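PDB 4BY2: anastral spindle 2, SAS 4 from Drosophila melanogaster, which pairs the TCP domain of Sas-4, probably a tubulin-binding adaptor in centriole assembly, with a proline-rich motif of its partner Ana2 in one engineered fusion chain. Local coordinates for residues Phe100-Lys105 and Tyr117-Asn122; Phe137-Thr142 and His154-Ser159. One frame throughout, in Å; residues are numbered along the deposited sequence.

Overall arrangement
Both contacts lie in the Sas-4 TCP domain, an extended run of antiparallel strands that follow one another in chain order. Contact 1 joins strands 104-108 and 113-118; contact 2 joins strands 142-145 and 151-154. Strands 123-128 and 133-136 lie between the two pairs. Contact 1 comes first along the chain and is complete before contact 2 begins, and their centres are about 20 Å apart. In each, two strands pair at the end of a hairpin remote from its connecting turn, where turns connect the hairpin to the strands before and after it. They meet directly where P138 packs against T121 and N122, so neighbouring turns touch along the strand ends of this elongated domain.

Contact 1: residues Phe100-Lys105 and Tyr117-Asn122; sequences FNKDIK and YYAETN
D103 reaches across to the backbone of A119, its carboxylate held beside its own backbone N by a chi1 of -83°. OD1 accepts the A119 N-H at 2.9 Å, the donor standing above the carboxylate plane, and a water 3.1 Å from D103 OD1 donates to the same oxygen. The other oxygen, OD2, is taken by the hydroxyl of Y116, so both ends of this buried group are gripped. An alanine here would remove both acceptors and would probably leave the A119 N-H and the Y116 hydroxyl without their mates, freeing the turn after strand 113-118. The A119 methyl fits against the facing backbone, A119 CB lying 3.5 Å from K102 O. Next along, I104 and Y117 form an antiparallel hydrogen-bonded pair, with Y117 N to I104 O at 2.8 Å and I104 N to Y117 O at 3.3 Å. Their side chains share a face: the Y117 ring, with CG anti to the backbone N (chi1 -179°), brings CD2 within 4.2 Å of I104 CD1. Y117 OH donates to N122 OD1 at 2.7 Å from above the amide plane, tying the ring to its own turn. The contact closes the open end of hairpin 104-108/113-118; W124 of strand 123-128 meets the Y117 ring, while Y118 packs on T123 and H125 of that strand and on P18 of the fused Ana2 piece.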
ATOM      1  N   PHE A 100     -20.412   6.102  -3.499  1.00 57.47           N
ATOM      2  CA  PHE A 100     -21.650   5.339  -3.701  1.00 57.42           C
ATOM      3  C   PHE A 100     -21.456   3.824  -3.535  1.00 60.75           C
ATOM      4  O   PHE A 100     -22.350   3.147  -3.021  1.00 60.16           O
ATOM      5  CB  PHE A 100     -22.283   5.665  -5.069  1.00 59.41           C
ATOM      6  CG  PHE A 100     -21.361   5.561  -6.266  1.00 61.27           C
ATOM      7  CD1 PHE A 100     -21.240   4.367  -6.969  1.00 64.68           C
ATOM      8  CD2 PHE A 100     -20.655   6.670  -6.720  1.00 63.61           C
ATOM      9  CE1 PHE A 100     -20.393   4.273  -8.079  1.00 65.66           C
ATOM     10  CE2 PHE A 100     -19.811   6.576  -7.830  1.00 66.65           C
ATOM     11  CZ  PHE A 100     -19.689   5.379  -8.506  1.00 64.87           C
ATOM     12  N   ASN A 101     -20.273   3.304  -3.942  1.00 56.78           N
ATOM     13  CA  ASN A 101     -19.904   1.885  -3.861  1.00 56.12           C
ATOM     14  C   ASN A 101     -19.308   1.471  -2.490  1.00 59.55           C
ATOM     15  O   ASN A 101     -18.669   0.419  -2.396  1.00 59.45           O
ATOM     16  CB  ASN A 101     -18.967   1.510  -5.027  1.00 55.14           C
ATOM     17  CG  ASN A 101     -17.612   2.190  -5.030  1.00 69.24           C
ATOM     18  OD1 ASN A 101     -17.385   3.219  -4.389  1.00 61.79           O
ATOM     19  ND2 ASN A 101     -16.680   1.637  -5.786  1.00 57.83           N
ATOM     20  N   LYS A 102     -19.535   2.300  -1.436  1.00 55.33           N
ATOM     21  CA  LYS A 102     -19.098   2.136  -0.037  1.00 54.75           C
ATOM     22  C   LYS A 102     -17.573   2.375   0.168  1.00 56.72           C
ATOM     23  O   LYS A 102     -17.066   2.190   1.280  1.00 56.20           O
ATOM     24  CB  LYS A 102     -19.559   0.783   0.557  1.00 57.96           C
ATOM     25  CG  LYS A 102     -19.909   0.823   2.042  1.00 78.63           C
ATOM     26  CD  LYS A 102     -19.742  -0.551   2.696  1.00 89.92           C
ATOM     27  CE  LYS A 102     -19.972  -0.531   4.192  1.00100.26           C
ATOM     28  NZ  LYS A 102     -21.420  -0.562   4.540  1.00108.05           N
ATOM     29  N   ASP A 103     -16.859   2.832  -0.886  1.00 52.12           N
ATOM     30  CA  ASP A 103     -15.425   3.150  -0.833  1.00 51.18           C
ATOM     31  C   ASP A 103     -15.200   4.441  -0.056  1.00 54.38           C
ATOM     32  O   ASP A 103     -16.017   5.360  -0.146  1.00 53.71           O
ATOM     33  CB  ASP A 103     -14.831   3.300  -2.248  1.00 52.58           C
ATOM     34  CG  ASP A 103     -14.414   2.019  -2.952  1.00 58.60           C
ATOM     35  OD1 ASP A 103     -14.731   0.920  -2.436  1.00 59.20           O
ATOM     36  OD2 ASP A 103     -13.784   2.115  -4.024  1.00 61.63           O
ATOM     37  N   ILE A 104     -14.092   4.512   0.703  1.00 51.01           N
ATOM     38  CA  ILE A 104     -13.740   5.684   1.518  1.00 50.80           C
ATOM     39  C   ILE A 104     -12.367   6.234   1.111  1.00 54.76           C
ATOM     40  O   ILE A 104     -11.420   5.465   0.976  1.00 54.19           O
ATOM     41  CB  ILE A 104     -13.801   5.379   3.052  1.00 53.79           C
ATOM     42  CG1 ILE A 104     -15.096   4.631   3.458  1.00 54.03           C
ATOM     43  CG2 ILE A 104     -13.616   6.659   3.885  1.00 55.11           C
ATOM     44  CD1 ILE A 104     -15.030   3.854   4.811  1.00 59.60           C
ATOM     45  N   LYS A 105     -12.261   7.564   0.948  1.00 51.78           N
ATOM     46  CA  LYS A 105     -11.007   8.250   0.632  1.00 51.71           C
ATOM     47  C   LYS A 105     -10.718   9.325   1.697  1.00 56.56           C
ATOM     48  O   LYS A 105     -11.341  10.391   1.681  1.00 56.38           O
ATOM     49  CB  LYS A 105     -11.034   8.839  -0.789  1.00 53.80           C
ATOM     50  CG  LYS A 105      -9.687   9.382  -1.258  1.00 65.40           C
ATOM     51  CD  LYS A 105      -9.737   9.823  -2.710  1.00 75.58           C
ATOM     52  CE  LYS A 105      -8.565  10.694  -3.090  1.00 87.78           C
ATOM     53  NZ  LYS A 105      -8.708  12.078  -2.561  1.00 98.51           N
ATOM     54  N   TYR A 117     -10.048   3.017   1.092  1.00 43.24           N
ATOM     55  CA  TYR A 117     -10.629   1.728   1.442  1.00 42.55           C
ATOM     56  C   TYR A 117     -11.455   1.172   0.285  1.00 45.90           C
ATOM     57  O   TYR A 117     -12.460   1.765  -0.092  1.00 45.33           O
ATOM     58  CB  TYR A 117     -11.461   1.821   2.738  1.00 43.52           C
ATOM     59  CG  TYR A 117     -12.085   0.508   3.169  1.00 45.11           C
ATOM     60  CD1 TYR A 117     -11.299  -0.537   3.649  1.00 47.09           C
ATOM     61  CD2 TYR A 117     -13.461   0.313   3.109  1.00 45.74           C
ATOM     62  CE1 TYR A 117     -11.867  -1.744   4.054  1.00 47.84           C
ATOM     63  CE2 TYR A 117     -14.042  -0.885   3.521  1.00 46.54           C
ATOM     64  CZ  TYR A 117     -13.239  -1.917   3.983  1.00 54.11           C
ATOM     65  OH  TYR A 117     -13.799  -3.102   4.390  1.00 55.12           O
ATOM     66  N   TYR A 118     -11.005   0.044  -0.294  1.00 42.25           N
ATOM     67  CA  TYR A 118     -11.702  -0.657  -1.374  1.00 41.45           C
ATOM     68  C   TYR A 118     -12.671  -1.591  -0.654  1.00 46.93           C
ATOM     69  O   TYR A 118     -12.264  -2.634  -0.133  1.00 45.92           O
ATOM     70  CB  TYR A 118     -10.719  -1.432  -2.275  1.00 41.29           C
ATOM     71  CG  TYR A 118      -9.606  -0.586  -2.856  1.00 41.72           C
ATOM     72  CD1 TYR A 118      -8.398  -0.429  -2.182  1.00 42.17           C
ATOM     73  CD2 TYR A 118      -9.752   0.044  -4.089  1.00 43.32           C
ATOM     74  CE1 TYR A 118      -7.370   0.350  -2.710  1.00 42.83           C
ATOM     75  CE2 TYR A 118      -8.725   0.814  -4.634  1.00 43.51           C
ATOM     76  CZ  TYR A 118      -7.537   0.971  -3.936  1.00 48.60           C
ATOM     77  OH  TYR A 118      -6.517   1.730  -4.454  1.00 47.76           O
ATOM     78  N   ALA A 119     -13.932  -1.144  -0.534  1.00 45.29           N
ATOM     79  CA  ALA A 119     -15.004  -1.819   0.194  1.00 46.27           C
ATOM     80  C   ALA A 119     -15.302  -3.237  -0.259  1.00 53.00           C
ATOM     81  O   ALA A 119     -15.474  -4.110   0.595  1.00 53.64           O
ATOM     82  CB  ALA A 119     -16.266  -0.983   0.157  1.00 47.16           C
ATOM     83  N   GLU A 120     -15.367  -3.467  -1.587  1.00 50.46           N
ATOM     84  CA  GLU A 120     -15.673  -4.765  -2.191  1.00 50.67           C
ATOM     85  C   GLU A 120     -14.626  -5.832  -1.858  1.00 54.29           C
ATOM     86  O   GLU A 120     -14.990  -6.975  -1.564  1.00 54.02           O
ATOM     87  CB  GLU A 120     -15.834  -4.611  -3.713  1.00 52.32           C
ATOM     88  CG  GLU A 120     -16.728  -5.661  -4.355  1.00 66.13           C
ATOM     89  CD  GLU A 120     -17.177  -5.344  -5.770  1.00 91.25           C
ATOM     90  OE1 GLU A 120     -16.304  -5.169  -6.652  1.00 89.13           O
ATOM     91  OE2 GLU A 120     -18.407  -5.295  -6.003  1.00 86.12           O
ATOM     92  N   THR A 121     -13.336  -5.445  -1.883  1.00 50.11           N
ATOM     93  CA  THR A 121     -12.198  -6.332  -1.644  1.00 49.41           C
ATOM     94  C   THR A 121     -11.585  -6.219  -0.227  1.00 52.46           C
ATOM     95  O   THR A 121     -10.600  -6.910   0.048  1.00 52.53           O
ATOM     96  CB  THR A 121     -11.140  -6.134  -2.743  1.00 57.61           C
ATOM     97  OG1 THR A 121     -10.932  -4.739  -2.960  1.00 57.78           O
ATOM     98  CG2 THR A 121     -11.524  -6.805  -4.055  1.00 56.09           C
ATOM     99  N   ASN A 122     -12.170  -5.379   0.673  1.00 47.70           N
ATOM    100  CA  ASN A 122     -11.725  -5.164   2.066  1.00 46.61           C
ATOM    101  C   ASN A 122     -10.217  -4.819   2.154  1.00 48.65           C
ATOM    102  O   ASN A 122      -9.497  -5.309   3.028  1.00 47.84           O
ATOM    103  CB  ASN A 122     -12.117  -6.374   2.951  1.00 46.82           C
ATOM    104  CG  ASN A 122     -11.986  -6.172   4.446  1.00 64.93           C
ATOM    105  OD1 ASN A 122     -11.965  -5.049   4.963  1.00 59.69           O
ATOM    106  ND2 ASN A 122     -11.904  -7.272   5.180  1.00 54.32           N
TER
HETATM  107  O   HOH W   1     -14.418  -1.579  -4.205  1.00 55.38           O

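Contact 2: residues Phe137-Thr142 and His154-Ser159; sequences FPNGQT and HFPNNS
Q141 and F155 come alongside each other through their first torsions. In Q141 CG is anti to the backbone N (chi1 -165°) and the chain runs on extended; in F155 CG lies anti to the carbonyl carbon, beside the backbone N (chi1 -69°). With these torsions, from neighbouring points on the facing backbones, the two side chains run side by side, amide and ring planes 56° apart, with Q141 OE1 3.7 Å from F155 CD1. The other end of the amide, NE2, bonds weakly to E143. On its way out Q141 passes the facing backbone, its CG 3.5 Å from H154 O.

The same carbonyl accepts the T142 N-H, at 3.1 Å between T142 N and H154 O, and the return bond from H154 N to T142 O is shorter, 2.8 Å, making T142 and H154 an antiparallel hydrogen-bonded pair. The H154 imidazole presents its edge to T142 O, while its NE2 is paired with E152 and its ring meets that of H144.

Beyond the strand ends, in the turns, P156 lies obliquely across N139: P156 CB sits 3.4 Å from N139 O, and its CG is met by the amide nitrogen of N139. The same asparagine is tied back to its own turn: N139 OD1 accepts from Q141 N at 3.2 Å, the donor well above the amide plane, an Asx turn.

Each segment carries a type I turn, F137 to G140 and F155 to N158. Backbone bonds from F137 N to Q141 O and from F155 N to S159 O complete the type I turn with G1 bulge of tight beta hairpins, the bulge position taken by G140 and N158. Two such turns side by side, with FPNG and FPNN sequences, are consistent with the strand-turn-strand repeats of the TCP10 C-terminal family.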
ATOM      1  N   PHE A 137      -3.966  -6.059   2.569  1.00 45.60           N
ATOM      2  CA  PHE A 137      -4.938  -7.072   2.158  1.00 45.04           C
ATOM      3  C   PHE A 137      -5.577  -7.794   3.363  1.00 50.16           C
ATOM      4  O   PHE A 137      -4.946  -7.839   4.421  1.00 50.19           O
ATOM      5  CB  PHE A 137      -4.302  -8.046   1.148  1.00 46.33           C
ATOM      6  CG  PHE A 137      -3.956  -7.383  -0.167  1.00 47.04           C
ATOM      7  CD1 PHE A 137      -4.928  -7.187  -1.143  1.00 49.62           C
ATOM      8  CD2 PHE A 137      -2.668  -6.925  -0.416  1.00 48.59           C
ATOM      9  CE1 PHE A 137      -4.613  -6.551  -2.350  1.00 50.27           C
ATOM     10  CE2 PHE A 137      -2.353  -6.291  -1.623  1.00 51.27           C
ATOM     11  CZ  PHE A 137      -3.330  -6.103  -2.579  1.00 49.27           C
ATOM     12  N   PRO A 138      -6.820  -8.342   3.245  1.00 47.31           N
ATOM     13  CA  PRO A 138      -7.471  -8.978   4.415  1.00 47.27           C
ATOM     14  C   PRO A 138      -6.741 -10.149   5.083  1.00 51.72           C
ATOM     15  O   PRO A 138      -7.010 -10.421   6.254  1.00 52.39           O
ATOM     16  CB  PRO A 138      -8.827  -9.436   3.869  1.00 48.91           C
ATOM     17  CG  PRO A 138      -9.060  -8.615   2.669  1.00 53.08           C
ATOM     18  CD  PRO A 138      -7.723  -8.339   2.075  1.00 48.66           C
ATOM     19  N   ASN A 139      -5.842 -10.839   4.359  1.00 47.70           N
ATOM     20  CA  ASN A 139      -5.071 -11.982   4.865  1.00 47.25           C
ATOM     21  C   ASN A 139      -3.811 -11.590   5.646  1.00 51.52           C
ATOM     22  O   ASN A 139      -3.092 -12.464   6.130  1.00 51.36           O
ATOM     23  CB  ASN A 139      -4.721 -12.942   3.718  1.00 46.18           C
ATOM     24  CG  ASN A 139      -3.840 -12.367   2.626  1.00 61.34           C
ATOM     25  OD1 ASN A 139      -3.654 -11.150   2.491  1.00 47.22           O
ATOM     26  ND2 ASN A 139      -3.293 -13.243   1.801  1.00 56.33           N
ATOM     27  N   GLY A 140      -3.560 -10.291   5.756  1.00 48.40           N
ATOM     28  CA  GLY A 140      -2.395  -9.753   6.443  1.00 48.33           C
ATOM     29  C   GLY A 140      -1.258  -9.372   5.515  1.00 52.49           C
ATOM     30  O   GLY A 140      -0.233  -8.870   5.986  1.00 52.85           O
ATOM     31  N   GLN A 141      -1.421  -9.601   4.187  1.00 47.99           N
ATOM     32  CA  GLN A 141      -0.396  -9.260   3.202  1.00 47.46           C
ATOM     33  C   GLN A 141      -0.294  -7.746   3.006  1.00 51.93           C
ATOM     34  O   GLN A 141      -1.291  -7.086   2.710  1.00 51.26           O
ATOM     35  CB  GLN A 141      -0.602  -9.995   1.867  1.00 48.45           C
ATOM     36  CG  GLN A 141       0.629  -9.950   0.961  1.00 53.81           C
ATOM     37  CD  GLN A 141       0.425 -10.651  -0.354  1.00 65.98           C
ATOM     38  OE1 GLN A 141       0.122 -11.848  -0.416  1.00 60.22           O
ATOM     39  NE2 GLN A 141       0.651  -9.932  -1.443  1.00 56.95           N
ATOM     40  N   THR A 142       0.921  -7.209   3.188  1.00 49.37           N
ATOM     41  CA  THR A 142       1.211  -5.785   3.073  1.00 49.60           C
ATOM     42  C   THR A 142       2.263  -5.531   1.984  1.00 53.61           C
ATOM     43  O   THR A 142       3.322  -6.153   1.997  1.00 53.22           O
ATOM     44  CB  THR A 142       1.562  -5.210   4.457  1.00 61.19           C
ATOM     45  OG1 THR A 142       0.536  -5.572   5.387  1.00 61.71           O
ATOM     46  CG2 THR A 142       1.698  -3.704   4.447  1.00 60.78           C
ATOM     47  N   HIS A 154       5.155  -8.208   2.134  1.00 63.90           N
ATOM     48  CA  HIS A 154       5.139  -8.854   3.443  1.00 63.77           C
ATOM     49  C   HIS A 154       4.019  -9.899   3.427  1.00 67.85           C
ATOM     50  O   HIS A 154       2.849  -9.554   3.590  1.00 67.35           O
ATOM     51  CB  HIS A 154       4.918  -7.813   4.560  1.00 64.52           C
ATOM     52  CG  HIS A 154       6.102  -6.933   4.819  1.00 67.94           C
ATOM     53  ND1 HIS A 154       6.811  -7.013   6.004  1.00 69.66           N
ATOM     54  CD2 HIS A 154       6.663  -5.981   4.038  1.00 69.74           C
ATOM     55  CE1 HIS A 154       7.776  -6.114   5.906  1.00 69.09           C
ATOM     56  NE2 HIS A 154       7.728  -5.470   4.739  1.00 69.47           N
ATOM     57  N   PHE A 155       4.380 -11.165   3.171  1.00 64.68           N
ATOM     58  CA  PHE A 155       3.443 -12.289   3.080  1.00 64.46           C
ATOM     59  C   PHE A 155       2.841 -12.691   4.445  1.00 70.33           C
ATOM     60  O   PHE A 155       3.468 -12.415   5.474  1.00 70.06           O
ATOM     61  CB  PHE A 155       4.118 -13.483   2.379  1.00 65.73           C
ATOM     62  CG  PHE A 155       4.391 -13.250   0.911  1.00 66.68           C
ATOM     63  CD1 PHE A 155       3.408 -13.485  -0.043  1.00 69.20           C
ATOM     64  CD2 PHE A 155       5.629 -12.784   0.482  1.00 68.29           C
ATOM     65  CE1 PHE A 155       3.655 -13.254  -1.400  1.00 69.85           C
ATOM     66  CE2 PHE A 155       5.876 -12.556  -0.875  1.00 70.87           C
ATOM     67  CZ  PHE A 155       4.888 -12.793  -1.807  1.00 68.85           C
ATOM     68  N   PRO A 156       1.643 -13.345   4.490  1.00 68.35           N
ATOM     69  CA  PRO A 156       1.054 -13.729   5.794  1.00 68.59           C
ATOM     70  C   PRO A 156       1.872 -14.718   6.635  1.00 73.87           C
ATOM     71  O   PRO A 156       1.658 -14.797   7.846  1.00 73.63           O
ATOM     72  CB  PRO A 156      -0.314 -14.309   5.412  1.00 70.20           C
ATOM     73  CG  PRO A 156      -0.591 -13.793   4.041  1.00 74.51           C
ATOM     74  CD  PRO A 156       0.746 -13.728   3.381  1.00 70.04           C
ATOM     75  N   ASN A 157       2.812 -15.456   6.005  1.00 71.31           N
ATOM     76  CA  ASN A 157       3.695 -16.418   6.676  1.00 71.36           C
ATOM     77  C   ASN A 157       4.994 -15.757   7.201  1.00 75.87           C
ATOM     78  O   ASN A 157       5.989 -16.446   7.448  1.00 75.91           O
ATOM     79  CB  ASN A 157       3.987 -17.626   5.760  1.00 72.09           C
ATOM     80  CG  ASN A 157       4.597 -17.313   4.408  1.00 94.84           C
ATOM     81  OD1 ASN A 157       5.067 -16.204   4.130  1.00 87.80           O
ATOM     82  ND2 ASN A 157       4.616 -18.306   3.533  1.00 87.67           N
ATOM     83  N   ASN A 158       4.961 -14.414   7.372  1.00 72.40           N
ATOM     84  CA  ASN A 158       6.034 -13.538   7.866  1.00 72.14           C
ATOM     85  C   ASN A 158       7.280 -13.477   6.947  1.00 75.58           C
ATOM     86  O   ASN A 158       8.301 -12.914   7.351  1.00 75.30           O
ATOM     87  CB  ASN A 158       6.419 -13.872   9.314  1.00 73.23           C
ATOM     88  CG  ASN A 158       5.300 -13.620  10.291  1.00 98.54           C
ATOM     89  OD1 ASN A 158       5.011 -12.477  10.664  1.00 93.92           O
ATOM     90  ND2 ASN A 158       4.633 -14.684  10.714  1.00 90.64           N
ATOM     91  N   SER A 159       7.174 -13.992   5.703  1.00 71.68           N
ATOM     92  CA  SER A 159       8.258 -13.947   4.716  1.00 71.21           C
ATOM     93  C   SER A 159       8.193 -12.627   3.949  1.00 74.15           C
ATOM     94  O   SER A 159       7.100 -12.187   3.579  1.00 74.00           O
ATOM     95  CB  SER A 159       8.162 -15.121   3.744  1.00 74.90           C
ATOM     96  OG  SER A 159       8.280 -16.361   4.420  1.00 84.80           O
TER